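Local coordinates for envelope polyprotein (Puumala orthohantavirus, PDB 5FXU) that forms the ectodomain of the viral surface glycoprotein Gn, which in hantaviruses assembles with Gc into spikes that probably mediate host-cell attachment and entry, at residues Leu15-Val20 and Thr101-Arg106; Leu39-Asn44 and Cys140-Gly145; Asp46-Thr51 and Thr105-Ala110. All coordinates share one frame; numbering follows the deposited sequence.

Interaction 1. Residues Leu15-Val20 and Thr101-Arg106; sequences LGQGLV and TAARTR
The methyl group of A103 packs against the backbone of Q17, its CB lying 3.6 Å from the carbonyl O of Q17. This is the tight part of the contact: a one-carbon side chain on the short helix 102-105 lets the backbone of 15-20 come close. The carbonyl O of G16 is also near the methyl, but G16 is poorly ordered and its share is less certain. L19 extends the packing to the start of the helix. Its CG lies anti to the carbonyl carbon (chi1 -58°), which carries the CD2 branch to 3.8 Å from A102 CB and 3.6 Å from the backbone N of A103. I99 also touches L19, whose backbone pairs with S238.

The solvent side is looser. Q17 folds back at chi2 and brings its amide towards the helix, yet OE1 stays 3.8 Å from A103 CB and is linked to the helix backbone through a water. This water lies 2.9 Å from Q17 OE1, to which it may donate, and accepts a weak bond from R104 N at 3.3 Å. The contact thus rests on van der Waals packing, the A103 methyl on backbone carbonyls and L19 on A102 and A103, with one water bridge at the exposed side.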
loop_
_atom_site.group_PDB
_atom_site.type_symbol
_atom_site.label_atom_id
_atom_site.label_comp_id
_atom_site.label_asym_id
_atom_site.label_seq_id
_atom_site.Cartn_x
_atom_site.Cartn_y
_atom_site.Cartn_z
ATOM N N LEU A 15 1.470 25.186 -5.226
ATOM C CA LEU A 15 0.086 25.182 -5.731
ATOM C C LEU A 15 -0.973 24.617 -4.753
ATOM O O LEU A 15 -2.125 24.409 -5.151
ATOM C CB LEU A 15 0.007 24.432 -7.082
ATOM C CG LEU A 15 0.784 24.847 -8.321
ATOM C CD1 LEU A 15 0.879 26.359 -8.427
ATOM C CD2 LEU A 15 2.166 24.202 -8.431
ATOM N N GLY A 16 -0.587 24.326 -3.509
ATOM C CA GLY A 16 -1.550 24.050 -2.443
ATOM C C GLY A 16 -1.967 22.605 -2.195
ATOM O O GLY A 16 -2.242 22.245 -1.051
ATOM N N GLN A 17 -2.015 21.779 -3.243
ATOM C CA GLN A 17 -2.683 20.454 -3.188
ATOM C C GLN A 17 -1.743 19.215 -2.947
ATOM O O GLN A 17 -2.199 18.044 -2.962
ATOM C CB GLN A 17 -3.549 20.304 -4.467
ATOM C CG GLN A 17 -4.718 21.284 -4.602
ATOM C CD GLN A 17 -5.934 20.994 -3.726
ATOM O OE1 GLN A 17 -5.864 21.067 -2.498
ATOM N NE2 GLN A 17 -7.080 20.718 -4.367
ATOM N N GLY A 18 -0.457 19.482 -2.698
ATOM C CA GLY A 18 0.540 18.438 -2.501
ATOM C C GLY A 18 0.514 17.893 -1.087
ATOM O O GLY A 18 0.080 18.556 -0.154
ATOM N N LEU A 19 0.969 16.667 -0.932
ATOM C CA LEU A 19 1.107 16.064 0.375
ATOM C C LEU A 19 2.531 15.587 0.537
ATOM O O LEU A 19 3.164 15.210 -0.454
ATOM C CB LEU A 19 0.160 14.880 0.499
ATOM C CG LEU A 19 -1.333 15.123 0.309
ATOM C CD1 LEU A 19 -2.049 13.799 0.279
ATOM C CD2 LEU A 19 -1.881 15.956 1.440
ATOM N N VAL A 20 3.029 15.573 1.773
ATOM C CA VAL A 20 4.262 14.859 2.088
ATOM C C VAL A 20 3.912 13.425 2.484
ATOM O O VAL A 20 2.855 13.173 3.003
ATOM C CB VAL A 20 5.126 15.513 3.210
ATOM C CG1 VAL A 20 5.807 16.762 2.696
ATOM C CG2 VAL A 20 4.334 15.827 4.470
ATOM N N THR A 101 -8.361 14.615 -0.683
ATOM C CA THR A 101 -8.718 15.941 -0.152
ATOM C C THR A 101 -7.970 16.327 1.117
ATOM O O THR A 101 -8.308 17.340 1.747
ATOM C CB THR A 101 -10.236 16.054 0.114
ATOM O OG1 THR A 101 -10.621 15.137 1.148
ATOM C CG2 THR A 101 -11.001 15.735 -1.143
ATOM N N ALA A 102 -6.926 15.583 1.466
ATOM C CA ALA A 102 -6.172 15.849 2.695
ATOM C C ALA A 102 -5.475 17.219 2.709
ATOM O O ALA A 102 -5.304 17.815 3.774
ATOM C CB ALA A 102 -5.171 14.736 2.967
ATOM N N ALA A 103 -5.041 17.696 1.552
ATOM C CA ALA A 103 -4.402 19.008 1.459
ATOM C C ALA A 103 -5.384 20.122 1.818
ATOM O O ALA A 103 -4.993 21.077 2.440
ATOM C CB ALA A 103 -3.827 19.239 0.073
ATOM N N ARG A 104 -6.655 19.933 1.483
ATOM C CA ARG A 104 -7.716 20.886 1.747
ATOM C C ARG A 104 -8.276 20.749 3.160
ATOM O O ARG A 104 -8.546 21.749 3.822
ATOM C CB ARG A 104 -8.837 20.725 0.695
ATOM C CG ARG A 104 -9.662 21.982 0.490
ATOM C CD ARG A 104 -10.682 21.894 -0.652
ATOM N NE ARG A 104 -11.921 21.226 -0.226
ATOM C CZ ARG A 104 -12.295 19.971 -0.527
ATOM N NH1 ARG A 104 -11.555 19.175 -1.300
ATOM N NH2 ARG A 104 -13.457 19.502 -0.053
ATOM N N THR A 105 -8.477 19.521 3.610
ATOM C CA THR A 105 -8.989 19.264 4.958
ATOM C C THR A 105 -7.938 19.412 6.051
ATOM O O THR A 105 -8.283 19.489 7.225
ATOM C CB THR A 105 -9.561 17.835 5.111
ATOM O OG1 THR A 105 -8.509 16.860 4.989
ATOM C CG2 THR A 105 -10.668 17.566 4.090
ATOM N N ARG A 106 -6.665 19.414 5.671
ATOM C CA ARG A 106 -5.567 19.477 6.610
ATOM C C ARG A 106 -5.502 18.272 7.541
ATOM O O ARG A 106 -5.055 18.373 8.676
ATOM C CB ARG A 106 -5.613 20.803 7.380
ATOM C CG ARG A 106 -5.635 22.029 6.469
ATOM C CD ARG A 106 -4.346 22.102 5.639
ATOM N NE ARG A 106 -4.257 23.192 4.670
ATOM C CZ ARG A 106 -4.393 24.501 4.923
ATOM N NH1 ARG A 106 -4.672 24.987 6.141
ATOM N NH2 ARG A 106 -4.275 25.351 3.912
HETATM O O HOH W 1 -7.050 18.643 -1.542
#

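Interaction 2. Residues Leu39-Asn44 and Cys140-Gly145; sequences LESSCN and CLLGLG
The flat peptide groups of E40 and G143 bond to each other in an antiparallel hydrogen-bonded pair, with L39, S41, L142 and L144 on one face of this pair of strands and E40 on the opposite face, its carboxylate leading away from G143. E40 N reaches G143 O at 2.8 Å, tilted 18° from the carbonyl plane, whereas in the return bond of 2.9 Å G143 N sits 35° above the carbonyl plane of E40 O. Strand 39-41 thereby forms an outer strand of a mixed four-stranded sheet, with 139-144 between it and 147-155.

On the leucine face, the side chains of L39 and L144 cross obliquely, L144 CD1 lying 4.1 Å from L39 CG, and A110 and F112 of strand 107-116 touch L39 and L144, respectively. L142 extends its CD2 branch to S41 OG at 3.5 Å. That hydroxyl accepts from C43 N at 3.0 Å, an ST turn that bends the chain as it leaves the strand. One further backbone bond, from S42 N to L141 O, spans 2.9 Å, and L141 N makes a weak bond to the S42 hydroxyl, OG.

At the end of the turn a disulfide ties the two strands covalently. C140 SG stands between its own backbone N and carbonyl carbon, and it meets C43 SG at 2.1 Å with a C-S-S-C torsion of 86°.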
loop_
_atom_site.group_PDB
_atom_site.type_symbol
_atom_site.label_atom_id
_atom_site.label_comp_id
_atom_site.label_asym_id
_atom_site.label_seq_id
_atom_site.Cartn_x
_atom_site.Cartn_y
_atom_site.Cartn_z
ATOM N N LEU A 39 -1.707 2.790 16.941
ATOM C CA LEU A 39 -0.828 3.937 16.692
ATOM C C LEU A 39 -1.147 5.048 17.671
ATOM O O LEU A 39 -2.292 5.449 17.767
ATOM C CB LEU A 39 -0.982 4.506 15.270
ATOM C CG LEU A 39 0.153 4.272 14.269
ATOM C CD1 LEU A 39 -0.102 5.124 13.039
ATOM C CD2 LEU A 39 1.549 4.578 14.803
ATOM N N GLU A 40 -0.137 5.525 18.390
ATOM C CA GLU A 40 -0.258 6.705 19.242
ATOM C C GLU A 40 0.549 7.802 18.583
ATOM O O GLU A 40 1.551 7.512 17.938
ATOM C CB GLU A 40 0.339 6.468 20.651
ATOM C CG GLU A 40 -0.122 5.234 21.421
ATOM C CD GLU A 40 -1.534 5.350 22.002
ATOM O OE1 GLU A 40 -2.432 5.875 21.315
ATOM O OE2 GLU A 40 -1.754 4.881 23.136
ATOM N N SER A 41 0.146 9.050 18.786
ATOM C CA SER A 41 0.881 10.199 18.253
ATOM C C SER A 41 1.012 11.293 19.288
ATOM O O SER A 41 0.051 11.616 19.972
ATOM C CB SER A 41 0.172 10.788 17.031
ATOM O OG SER A 41 0.905 11.886 16.501
ATOM N N SER A 42 2.213 11.851 19.394
ATOM C CA SER A 42 2.436 13.084 20.122
ATOM C C SER A 42 2.602 14.276 19.156
ATOM O O SER A 42 2.987 15.350 19.577
ATOM C CB SER A 42 3.686 12.946 21.005
ATOM O OG SER A 42 4.843 13.376 20.294
ATOM N N CYS A 43 2.328 14.093 17.873
ATOM C CA CYS A 43 2.650 15.110 16.879
ATOM C C CYS A 43 1.578 16.191 16.830
ATOM O O CYS A 43 0.417 15.931 17.135
ATOM C CB CYS A 43 2.785 14.462 15.496
ATOM S SG CYS A 43 4.119 13.230 15.313
ATOM N N ASN A 44 1.983 17.403 16.445
ATOM C CA ASN A 44 1.072 18.565 16.352
ATOM C C ASN A 44 0.436 18.618 14.966
ATOM O O ASN A 44 0.684 19.546 14.172
ATOM C CB ASN A 44 1.776 19.895 16.701
ATOM C CG ASN A 44 3.047 20.143 15.886
ATOM O OD1 ASN A 44 3.767 19.203 15.510
ATOM N ND2 ASN A 44 3.330 21.415 15.614
ATOM N N CYS A 140 8.735 14.755 15.865
ATOM C CA CYS A 140 7.730 14.329 16.821
ATOM C C CYS A 140 7.738 12.804 16.897
ATOM O O CYS A 140 8.561 12.162 16.249
ATOM C CB CYS A 140 6.362 14.908 16.465
ATOM S SG CYS A 140 5.747 14.430 14.842
ATOM N N LEU A 141 6.872 12.234 17.734
ATOM C CA LEU A 141 6.920 10.819 18.061
ATOM C C LEU A 141 5.614 10.122 17.763
ATOM O O LEU A 141 4.548 10.625 18.078
ATOM C CB LEU A 141 7.250 10.621 19.536
ATOM C CG LEU A 141 8.673 10.990 19.976
ATOM C CD1 LEU A 141 8.826 10.803 21.482
ATOM C CD2 LEU A 141 9.729 10.167 19.260
ATOM N N LEU A 142 5.729 8.940 17.172
ATOM C CA LEU A 142 4.640 7.993 17.091
ATOM C C LEU A 142 5.050 6.766 17.900
ATOM O O LEU A 142 6.237 6.431 18.039
ATOM C CB LEU A 142 4.363 7.588 15.639
ATOM C CG LEU A 142 4.148 8.680 14.581
ATOM C CD1 LEU A 142 4.086 8.089 13.177
ATOM C CD2 LEU A 142 2.865 9.445 14.861
ATOM N N GLY A 143 4.051 6.099 18.444
ATOM C CA GLY A 143 4.260 4.831 19.096
ATOM C C GLY A 143 3.397 3.773 18.445
ATOM O O GLY A 143 2.255 4.041 18.031
ATOM N N LEU A 144 3.951 2.567 18.380
ATOM C CA LEU A 144 3.220 1.395 17.915
ATOM C C LEU A 144 3.644 0.200 18.754
ATOM O O LEU A 144 4.808 -0.227 18.698
ATOM C CB LEU A 144 3.481 1.137 16.429
ATOM C CG LEU A 144 2.574 0.081 15.803
ATOM C CD1 LEU A 144 1.120 0.534 15.744
ATOM C CD2 LEU A 144 3.075 -0.241 14.402
ATOM N N GLY A 145 2.690 -0.290 19.554
ATOM C CA GLY A 145 2.947 -1.268 20.606
ATOM C C GLY A 145 4.044 -0.756 21.515
ATOM O O GLY A 145 3.884 0.274 22.166
#

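Interaction 3. Residues Asp46-Thr51 and Thr105-Ala110; sequences DLHTST and TRKTIA
A single water is gripped by D46, R106 and T108 where the two segments first meet. It accepts from D46 N at 2.9 Å, donates to R106 O at 2.7 Å, and lies 2.7 Å from T108 OG1. The water thus links the start of 46-51 to both the backbone of R106 and the hydroxyl of T108.

Direct backbone bonds lie beside it. T108 N donates to D46 O at 2.9 Å, approaching from above the carbonyl plane, and H48 N gives T108 O a bond of 2.8 Å that is almost straight at 178°. T108 is therefore clasped by the residues before and after L47, the pattern of a parallel bridge. A second water extends it: this one donates to H48 O, accepts from A110 N and lies within bonding distance of T51 OG1.

The side chains add a charged clasp at the rim. D46 turns its carboxylate away from its own backbone N (chi1 -172°) and into the path of K107, whose NZ forms a salt bridge with D46 OD1 at 3.1 Å, arriving 40° out of the carboxylate plane; the bond to OD2 is longer and weak. The side chains of K107 and H48 cross at about a right angle, K107 CG lying at the ring edge, in plane, 3.9 Å from H48 CD2. The ring is steadied from its own segment, since H48 ND1 is hydrogen-bonded to S50 OG. Beside T108, L47 CD2 rests on the methyl CB of A110 at 3.8 Å, and L127 of strand 120-130 also touches T108 and A110.

In this arrangement the short, weakly bonded strand 46-47 pairs in parallel with strand 107-116, itself antiparallel to 120-130, within the beta-rich Gn head.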
loop_
_atom_site.group_PDB
_atom_site.type_symbol
_atom_site.label_atom_id
_atom_site.label_comp_id
_atom_site.label_asym_id
_atom_site.label_seq_id
_atom_site.Cartn_x
_atom_site.Cartn_y
_atom_site.Cartn_z
ATOM N N ASP A 46 -3.392 17.016 12.720
ATOM C CA ASP A 46 -4.785 16.611 12.840
ATOM C C ASP A 46 -5.025 15.212 12.234
ATOM O O ASP A 46 -5.333 15.061 11.048
ATOM C CB ASP A 46 -5.658 17.677 12.170
ATOM C CG ASP A 46 -7.129 17.456 12.390
ATOM O OD1 ASP A 46 -7.488 16.533 13.147
ATOM O OD2 ASP A 46 -7.938 18.192 11.788
ATOM N N LEU A 47 -4.867 14.195 13.075
ATOM C CA LEU A 47 -5.037 12.795 12.679
ATOM C C LEU A 47 -6.453 12.497 12.177
ATOM O O LEU A 47 -7.430 12.776 12.860
ATOM C CB LEU A 47 -4.702 11.843 13.846
ATOM C CG LEU A 47 -3.306 11.192 13.960
ATOM C CD1 LEU A 47 -3.379 9.874 14.739
ATOM C CD2 LEU A 47 -2.582 10.989 12.625
ATOM N N HIS A 48 -6.542 11.913 10.986
ATOM C CA HIS A 48 -7.792 11.351 10.506
ATOM C C HIS A 48 -8.090 10.054 11.291
ATOM O O HIS A 48 -7.210 9.222 11.466
ATOM C CB HIS A 48 -7.723 11.096 8.999
ATOM C CG HIS A 48 -9.067 11.078 8.338
ATOM N ND1 HIS A 48 -9.837 9.938 8.247
ATOM C CD2 HIS A 48 -9.791 12.070 7.763
ATOM C CE1 HIS A 48 -10.976 10.225 7.641
ATOM N NE2 HIS A 48 -10.970 11.511 7.330
ATOM N N THR A 49 -9.320 9.913 11.779
ATOM C CA THR A 49 -9.700 8.847 12.728
ATOM C C THR A 49 -10.100 7.520 12.058
ATOM O O THR A 49 -10.159 6.477 12.720
ATOM C CB THR A 49 -10.890 9.298 13.605
ATOM O OG1 THR A 49 -11.999 9.626 12.758
ATOM C CG2 THR A 49 -10.517 10.514 14.462
ATOM N N SER A 50 -10.385 7.583 10.758
ATOM C CA SER A 50 -10.780 6.414 9.941
ATOM C C SER A 50 -10.003 5.109 10.194
ATOM O O SER A 50 -10.615 4.069 10.465
ATOM C CB SER A 50 -10.717 6.751 8.434
ATOM O OG SER A 50 -9.414 7.190 8.020
ATOM N N THR A 51 -8.671 5.175 10.117
ATOM C CA THR A 51 -7.832 3.970 10.100
ATOM C C THR A 51 -7.756 3.231 11.448
ATOM O O THR A 51 -7.561 2.008 11.471
ATOM C CB THR A 51 -6.421 4.280 9.548
ATOM O OG1 THR A 51 -5.865 5.417 10.225
ATOM C CG2 THR A 51 -6.491 4.568 8.045
ATOM N N THR A 105 -8.477 19.521 3.610
ATOM C CA THR A 105 -8.989 19.264 4.958
ATOM C C THR A 105 -7.938 19.412 6.051
ATOM O O THR A 105 -8.283 19.489 7.225
ATOM C CB THR A 105 -9.561 17.835 5.111
ATOM O OG1 THR A 105 -8.509 16.860 4.989
ATOM C CG2 THR A 105 -10.668 17.566 4.090
ATOM N N ARG A 106 -6.665 19.414 5.671
ATOM C CA ARG A 106 -5.567 19.477 6.610
ATOM C C ARG A 106 -5.502 18.272 7.541
ATOM O O ARG A 106 -5.055 18.373 8.676
ATOM C CB ARG A 106 -5.613 20.803 7.380
ATOM C CG ARG A 106 -5.635 22.029 6.469
ATOM C CD ARG A 106 -4.346 22.102 5.639
ATOM N NE ARG A 106 -4.257 23.192 4.670
ATOM C CZ ARG A 106 -4.393 24.501 4.923
ATOM N NH1 ARG A 106 -4.672 24.987 6.141
ATOM N NH2 ARG A 106 -4.275 25.351 3.912
ATOM N N LYS A 107 -5.933 17.128 7.031
ATOM C CA LYS A 107 -5.884 15.887 7.781
ATOM C C LYS A 107 -4.618 15.107 7.482
ATOM O O LYS A 107 -4.110 15.126 6.364
ATOM C CB LYS A 107 -7.115 15.045 7.477
ATOM C CG LYS A 107 -8.389 15.692 7.993
ATOM C CD LYS A 107 -8.404 15.693 9.519
ATOM C CE LYS A 107 -9.794 15.908 10.086
ATOM N NZ LYS A 107 -9.871 15.391 11.480
ATOM N N THR A 108 -4.118 14.443 8.509
ATOM C CA THR A 108 -2.934 13.618 8.428
ATOM C C THR A 108 -3.405 12.157 8.530
ATOM O O THR A 108 -4.254 11.834 9.355
ATOM C CB THR A 108 -1.970 13.984 9.562
ATOM O OG1 THR A 108 -1.432 15.284 9.305
ATOM C CG2 THR A 108 -0.801 12.989 9.672
ATOM N N ILE A 109 -2.877 11.305 7.661
ATOM C CA ILE A 109 -3.177 9.873 7.664
ATOM C C ILE A 109 -1.953 9.170 8.198
ATOM O O ILE A 109 -0.851 9.361 7.691
ATOM C CB ILE A 109 -3.501 9.321 6.257
ATOM C CG1 ILE A 109 -4.796 9.912 5.718
ATOM C CG2 ILE A 109 -3.670 7.801 6.282
ATOM C CD1 ILE A 109 -4.626 11.259 5.032
ATOM N N ALA A 110 -2.156 8.380 9.243
ATOM C CA ALA A 110 -1.108 7.542 9.814
ATOM C C ALA A 110 -1.717 6.163 10.025
ATOM O O ALA A 110 -2.710 6.038 10.719
ATOM C CB ALA A 110 -0.591 8.110 11.114
HETATM O O HOH W 2 -2.788 17.581 9.956
HETATM O O HOH W 3 -5.124 8.184 9.912
#

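From the N terminus, 15-20 is the first segment, and interaction 1 closes a loop of 80 residues by joining the start of strand 19-30 to helix 102-105, which leads straight into strand 107-116. Both 39-44 and 46-51 lie within that loop. Interaction 3 closes 53 residues at 105-110 and shares T105 and R106 with interaction 1; A102 CB lies 3.6 Å from K107 O at this junction. Interaction 2 closes 95 residues at 140-145, crossing interaction 1 and enclosing interaction 3 in sequence. L39 CD1 meets A110 C at 3.6 Å, bringing the four-stranded sheet against strand 107-116. Interactions 1 and 2 do not touch, their centres about 21 Å apart, and interaction 3 touches both.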